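Local coordinates for transcriptional regulator, LacI family protein (PDB 3K9C) that probably regulates transcription by binding DNA, as LacI-family proteins do, with its periplasmic-binding-protein-like core probably sensing a small effector, at residues G113-V118 with M151-L156; D119-L124 with A188-N193. One frame throughout, in Å; residues are numbered along the deposited sequence.

Contact 1: residues G113-V118 with M151-L156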
loop_
_atom_site.group_PDB
_atom_site.type_symbol
_atom_site.label_atom_id
_atom_site.label_comp_id
_atom_site.label_asym_id
_atom_site.label_seq_id
_atom_site.Cartn_x
_atom_site.Cartn_y
_atom_site.Cartn_z
ATOM N N GLY B 113 2.155 -13.864 -19.848
ATOM C CA GLY B 113 1.349 -12.739 -19.401
ATOM C C GLY B 113 1.458 -11.502 -20.266
ATOM O O GLY B 113 0.445 -10.922 -20.687
ATOM N N ILE B 114 2.687 -11.087 -20.547
ATOM C CA ILE B 114 2.881 -9.895 -21.349
ATOM C C ILE B 114 2.446 -10.157 -22.787
ATOM O O ILE B 114 1.965 -9.249 -23.467
ATOM C CB ILE B 114 4.354 -9.385 -21.248
ATOM C CG1 ILE B 114 4.446 -7.964 -21.798
ATOM C CG2 ILE B 114 5.298 -10.313 -21.981
ATOM C CD1 ILE B 114 5.419 -7.088 -21.041
ATOM N N THR B 115 2.578 -11.402 -23.247
ATOM C CA THR B 115 2.142 -11.734 -24.604
ATOM C C THR B 115 0.633 -11.477 -24.706
ATOM O O THR B 115 0.148 -11.002 -25.734
ATOM C CB THR B 115 2.445 -13.215 -24.967
ATOM O OG1 THR B 115 3.841 -13.470 -24.810
ATOM C CG2 THR B 115 2.070 -13.506 -26.406
ATOM N N LEU B 116 -0.107 -11.786 -23.637
ATOM C CA LEU B 116 -1.558 -11.544 -23.620
ATOM C C LEU B 116 -1.824 -10.047 -23.765
ATOM O O LEU B 116 -2.713 -9.630 -24.507
ATOM C CB LEU B 116 -2.181 -12.034 -22.303
ATOM C CG LEU B 116 -2.220 -13.542 -22.046
ATOM C CD1 LEU B 116 -2.718 -13.803 -20.630
ATOM C CD2 LEU B 116 -3.122 -14.223 -23.080
ATOM N N ALA B 117 -1.054 -9.247 -23.030
ATOM C CA ALA B 117 -1.180 -7.792 -23.080
ATOM C C ALA B 117 -0.945 -7.315 -24.513
ATOM O O ALA B 117 -1.731 -6.544 -25.050
ATOM C CB ALA B 117 -0.160 -7.138 -22.123
ATOM N N VAL B 118 0.141 -7.778 -25.133
ATOM C CA VAL B 118 0.454 -7.391 -26.510
ATOM C C VAL B 118 -0.601 -7.879 -27.499
ATOM O O VAL B 118 -1.045 -7.117 -28.351
ATOM C CB VAL B 118 1.842 -7.918 -26.966
ATOM C CG1 VAL B 118 2.002 -7.726 -28.484
ATOM C CG2 VAL B 118 2.954 -7.158 -26.239
HETATM N N MSE B 151 6.037 -8.664 -29.814
HETATM C CA MSE B 151 5.969 -7.619 -30.830
HETATM C C MSE B 151 6.521 -8.145 -32.161
HETATM O O MSE B 151 5.990 -7.852 -33.235
HETATM C CB MSE B 151 6.748 -6.371 -30.384
HETATM C CG MSE B 151 6.087 -5.550 -29.273
HETATM SE SE MSE B 151 4.382 -4.812 -29.849
HETATM C CE MSE B 151 5.024 -3.253 -30.845
ATOM N N ASP B 152 7.580 -8.940 -32.071
ATOM C CA ASP B 152 8.218 -9.506 -33.248
ATOM C C ASP B 152 7.283 -10.489 -33.954
ATOM O O ASP B 152 7.249 -10.551 -35.183
ATOM C CB ASP B 152 9.526 -10.194 -32.840
ATOM C CG ASP B 152 10.370 -10.614 -34.034
ATOM O OD1 ASP B 152 10.351 -9.916 -35.074
ATOM O OD2 ASP B 152 11.071 -11.638 -33.915
ATOM N N ARG B 153 6.508 -11.238 -33.171
ATOM C CA ARG B 153 5.568 -12.207 -33.725
ATOM C C ARG B 153 4.492 -11.506 -34.551
ATOM O O ARG B 153 3.936 -12.094 -35.480
ATOM C CB ARG B 153 4.899 -13.009 -32.606
ATOM C CG ARG B 153 5.027 -14.519 -32.767
ATOM C CD ARG B 153 4.062 -15.274 -31.861
ATOM N NE ARG B 153 4.231 -14.941 -30.448
ATOM C CZ ARG B 153 5.345 -15.149 -29.752
ATOM N NH1 ARG B 153 6.411 -15.695 -30.333
ATOM N NH2 ARG B 153 5.391 -14.819 -28.468
ATOM N N HIS B 154 4.190 -10.256 -34.206
ATOM C CA HIS B 154 3.185 -9.493 -34.936
ATOM C C HIS B 154 3.796 -8.627 -36.032
ATOM O O HIS B 154 3.093 -7.837 -36.655
ATOM C CB HIS B 154 2.379 -8.587 -33.998
ATOM C CG HIS B 154 1.386 -9.315 -33.143
ATOM N ND1 HIS B 154 1.737 -9.961 -31.977
ATOM C CD2 HIS B 154 0.053 -9.501 -33.289
ATOM C CE1 HIS B 154 0.663 -10.513 -31.440
ATOM N NE2 HIS B 154 -0.373 -10.249 -32.217
ATOM N N GLY B 155 5.097 -8.774 -36.263
ATOM C CA GLY B 155 5.764 -7.988 -37.291
ATOM C C GLY B 155 5.914 -6.526 -36.909
ATOM O O GLY B 155 5.959 -5.645 -37.774
ATOM N N LEU B 156 6.018 -6.263 -35.609
ATOM C CA LEU B 156 6.128 -4.896 -35.115
ATOM C C LEU B 156 7.450 -4.554 -34.413
ATOM O O LEU B 156 7.521 -3.577 -33.665
ATOM C CB LEU B 156 4.951 -4.610 -34.169
ATOM C CG LEU B 156 3.539 -4.888 -34.711
ATOM C CD1 LEU B 156 2.498 -4.564 -33.640
ATOM C CD2 LEU B 156 3.283 -4.048 -35.967
#
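Val118 turns its CG1 branch anti to the backbone N (chi1 169°), which carries that methyl out from helix 110-123 toward the end of helix 140-153. There it meets two side chains. The selenomethionine Met151, folded by two successive bends (chi2 -63°, chi3 -81°), brings its selenium to 4.0 Å from Val118 CG1, the two side chains meeting at a slant. His154 slides past the valine in the opposite sense, with ND1 4.2 Å from Val118 CG1. The imidazole lies oblique to the valine methyl, its ND1 held by a hydrogen bond to Ala150 O, one turn back in helix 140-153, which His154 follows. Toward solvent, Arg153 reaches across to Thr115 at about a right angle; Thr115 CG2 lies at the edge of the guanidinium, near its plane, 4.1 Å from Arg153 NH2. The Thr115 hydroxyl is engaged with Val111 O. Behind Met151 the helix closes in a Schellman motif, with Leu156 N bonded to Met151 O at 2.9 Å and Gly155, at positive phi, in the C' position. Phe147 and Ala150 also touch Val118, while Ile129 of strand 129-133 lies against Met151. The contact thus joins two neighbouring helices on one face of the four-stranded parallel sheet. Its chemistry is dispersive: Val118 CG1 meets selenium and an imidazole through plain packing, while Thr115 OG1 and His154 ND1 are each bonded to a backbone carbonyl of the helix on their own side.

Contact 2: residues D119-L124 with A188-N193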
loop_
_atom_site.group_PDB
_atom_site.type_symbol
_atom_site.label_atom_id
_atom_site.label_comp_id
_atom_site.label_asym_id
_atom_site.label_seq_id
_atom_site.Cartn_x
_atom_site.Cartn_y
_atom_site.Cartn_z
ATOM N N ASP B 119 -1.007 -9.142 -27.388
ATOM C CA ASP B 119 -2.029 -9.669 -28.294
ATOM C C ASP B 119 -3.294 -8.815 -28.204
ATOM O O ASP B 119 -3.894 -8.463 -29.221
ATOM C CB ASP B 119 -2.366 -11.122 -27.956
ATOM C CG ASP B 119 -1.218 -12.071 -28.242
ATOM O OD1 ASP B 119 -0.291 -11.691 -28.986
ATOM O OD2 ASP B 119 -1.247 -13.210 -27.728
ATOM N N HIS B 120 -3.688 -8.478 -26.979
ATOM C CA HIS B 120 -4.870 -7.657 -26.754
ATOM C C HIS B 120 -4.754 -6.313 -27.467
ATOM O O HIS B 120 -5.696 -5.868 -28.125
ATOM C CB HIS B 120 -5.074 -7.439 -25.246
ATOM C CG HIS B 120 -6.113 -6.414 -24.915
ATOM N ND1 HIS B 120 -7.436 -6.554 -25.267
ATOM C CD2 HIS B 120 -6.018 -5.231 -24.267
ATOM C CE1 HIS B 120 -8.113 -5.499 -24.851
ATOM N NE2 HIS B 120 -7.276 -4.680 -24.241
ATOM N N LEU B 121 -3.596 -5.667 -27.334
ATOM C CA LEU B 121 -3.372 -4.363 -27.960
ATOM C C LEU B 121 -3.272 -4.408 -29.487
ATOM O O LEU B 121 -3.805 -3.538 -30.170
ATOM C CB LEU B 121 -2.117 -3.704 -27.378
ATOM C CG LEU B 121 -2.246 -3.262 -25.916
ATOM C CD1 LEU B 121 -0.868 -2.895 -25.373
ATOM C CD2 LEU B 121 -3.228 -2.088 -25.809
ATOM N N THR B 122 -2.587 -5.403 -30.033
ATOM C CA THR B 122 -2.485 -5.476 -31.482
ATOM C C THR B 122 -3.885 -5.797 -32.035
ATOM O O THR B 122 -4.302 -5.233 -33.051
ATOM C CB THR B 122 -1.417 -6.526 -31.918
ATOM O OG1 THR B 122 -1.716 -7.799 -31.338
ATOM C CG2 THR B 122 -0.011 -6.087 -31.443
ATOM N N GLU B 123 -4.632 -6.658 -31.337
ATOM C CA GLU B 123 -5.984 -7.003 -31.775
ATOM C C GLU B 123 -6.866 -5.760 -31.833
ATOM O O GLU B 123 -7.819 -5.714 -32.610
ATOM C CB GLU B 123 -6.627 -8.034 -30.840
ATOM C CG GLU B 123 -7.987 -8.544 -31.335
ATOM C CD GLU B 123 -8.684 -9.474 -30.344
ATOM O OE1 GLU B 123 -8.136 -10.560 -30.046
ATOM O OE2 GLU B 123 -9.780 -9.118 -29.863
ATOM N N LEU B 124 -6.558 -4.759 -31.005
ATOM C CA LEU B 124 -7.323 -3.508 -30.995
ATOM C C LEU B 124 -6.747 -2.536 -32.026
ATOM O O LEU B 124 -7.161 -1.375 -32.110
ATOM C CB LEU B 124 -7.315 -2.862 -29.597
ATOM C CG LEU B 124 -8.353 -3.363 -28.578
ATOM C CD1 LEU B 124 -8.006 -2.862 -27.170
ATOM C CD2 LEU B 124 -9.746 -2.880 -28.990
ATOM N N ALA B 188 -0.010 2.904 -27.314
ATOM C CA ALA B 188 -0.337 1.966 -26.241
ATOM C C ALA B 188 0.923 1.732 -25.432
ATOM O O ALA B 188 2.036 1.782 -25.960
ATOM C CB ALA B 188 -0.851 0.653 -26.804
ATOM N N VAL B 189 0.744 1.482 -24.146
ATOM C CA VAL B 189 1.867 1.273 -23.265
ATOM C C VAL B 189 1.573 0.161 -22.281
ATOM O O VAL B 189 0.534 0.170 -21.639
ATOM C CB VAL B 189 2.160 2.555 -22.465
ATOM C CG1 VAL B 189 3.361 2.342 -21.566
ATOM C CG2 VAL B 189 2.372 3.727 -23.421
ATOM N N VAL B 190 2.487 -0.792 -22.169
ATOM C CA VAL B 190 2.343 -1.886 -21.223
ATOM C C VAL B 190 3.330 -1.592 -20.090
ATOM O O VAL B 190 4.543 -1.608 -20.296
ATOM C CB VAL B 190 2.681 -3.262 -21.873
ATOM C CG1 VAL B 190 2.617 -4.363 -20.830
ATOM C CG2 VAL B 190 1.704 -3.568 -23.003
ATOM N N ALA B 191 2.807 -1.293 -18.906
ATOM C CA ALA B 191 3.645 -0.987 -17.751
ATOM C C ALA B 191 4.092 -2.267 -17.054
ATOM O O ALA B 191 3.425 -3.290 -17.152
ATOM C CB ALA B 191 2.888 -0.093 -16.778
ATOM N N PHE B 192 5.216 -2.199 -16.340
ATOM C CA PHE B 192 5.741 -3.375 -15.642
ATOM C C PHE B 192 4.707 -3.948 -14.676
ATOM O O PHE B 192 4.469 -5.152 -14.667
ATOM C CB PHE B 192 7.018 -3.030 -14.870
ATOM C CG PHE B 192 7.565 -4.180 -14.080
ATOM C CD1 PHE B 192 8.022 -5.324 -14.725
ATOM C CD2 PHE B 192 7.590 -4.136 -12.693
ATOM C CE1 PHE B 192 8.498 -6.406 -13.995
ATOM C CE2 PHE B 192 8.068 -5.218 -11.953
ATOM C CZ PHE B 192 8.519 -6.355 -12.605
ATOM N N ASN B 193 4.117 -3.082 -13.854
ATOM C CA ASN B 193 3.077 -3.496 -12.913
ATOM C C ASN B 193 2.040 -2.384 -12.720
ATOM O O ASN B 193 2.211 -1.278 -13.233
ATOM C CB ASN B 193 3.686 -3.942 -11.557
ATOM C CG ASN B 193 4.286 -2.791 -10.732
ATOM O OD1 ASN B 193 4.158 -1.616 -11.057
ATOM N ND2 ASN B 193 4.935 -3.152 -9.638
#
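Leu121 sets both of its methyls on strand 188-191, and the whole contact rests on this one leucine. Its CD1 packs tightly, at 3.6 Å, against Val190 CG2, the side chains meeting at an angle, while CD2 lies 3.8 Å from Ala188 CB. CD1 is equally close to Ala188 CB, so the isopropyl end straddles the alanine methyl. With CG anti to the carbonyl carbon (chi1 -69°), the leucine extends from helix 110-123 to the sheet, and all three residues are buried. Ala188 and Val190, two apart in the strand, point toward the helix, whereas Val189 between them points away and packs on Ile132. This is the helix-on-sheet layering of an alpha/beta domain: strand 188-191 lies inside the four-stranded parallel sheet, pairing with strand 129-133 on one side and 216-218 on the other, and Ile129 of the former also touches Leu121. The other side of the helix is more open. Thr122 and Asp119 are partly exposed and have no contact with the strand; Thr122 OG1 is hydrogen-bonded to Val118 O, and Asp119 lies against His154. Glu123 is exposed and lies far from the strand.

Helix 110-123 supplies one segment to each contact: in contact 1 residues 113-118 meet the end of helix 140-153, and in contact 2 Leu121, in the next turn, packs on strand 188-191. The two centres are about 8 Å apart, and the contacts touch directly. His154 NE2 of contact 1 makes a close polar approach, 2.9 Å, to Thr122 OG1 of contact 2. Leu156 CD1 comes within 3.7 Å of Thr122 CG2, and Ile114 CD1 lies 3.9 Å from Val190 CG1, so the helix is held laterally by its neighbour and on its inner side by the sheet. At the far end of segment 188-193, Asn193 OD1 caps the next helix at Cys196 N, and Asn193 ND2 makes a weak hydrogen bond to a glycerol, probably from the crystallisation liquor.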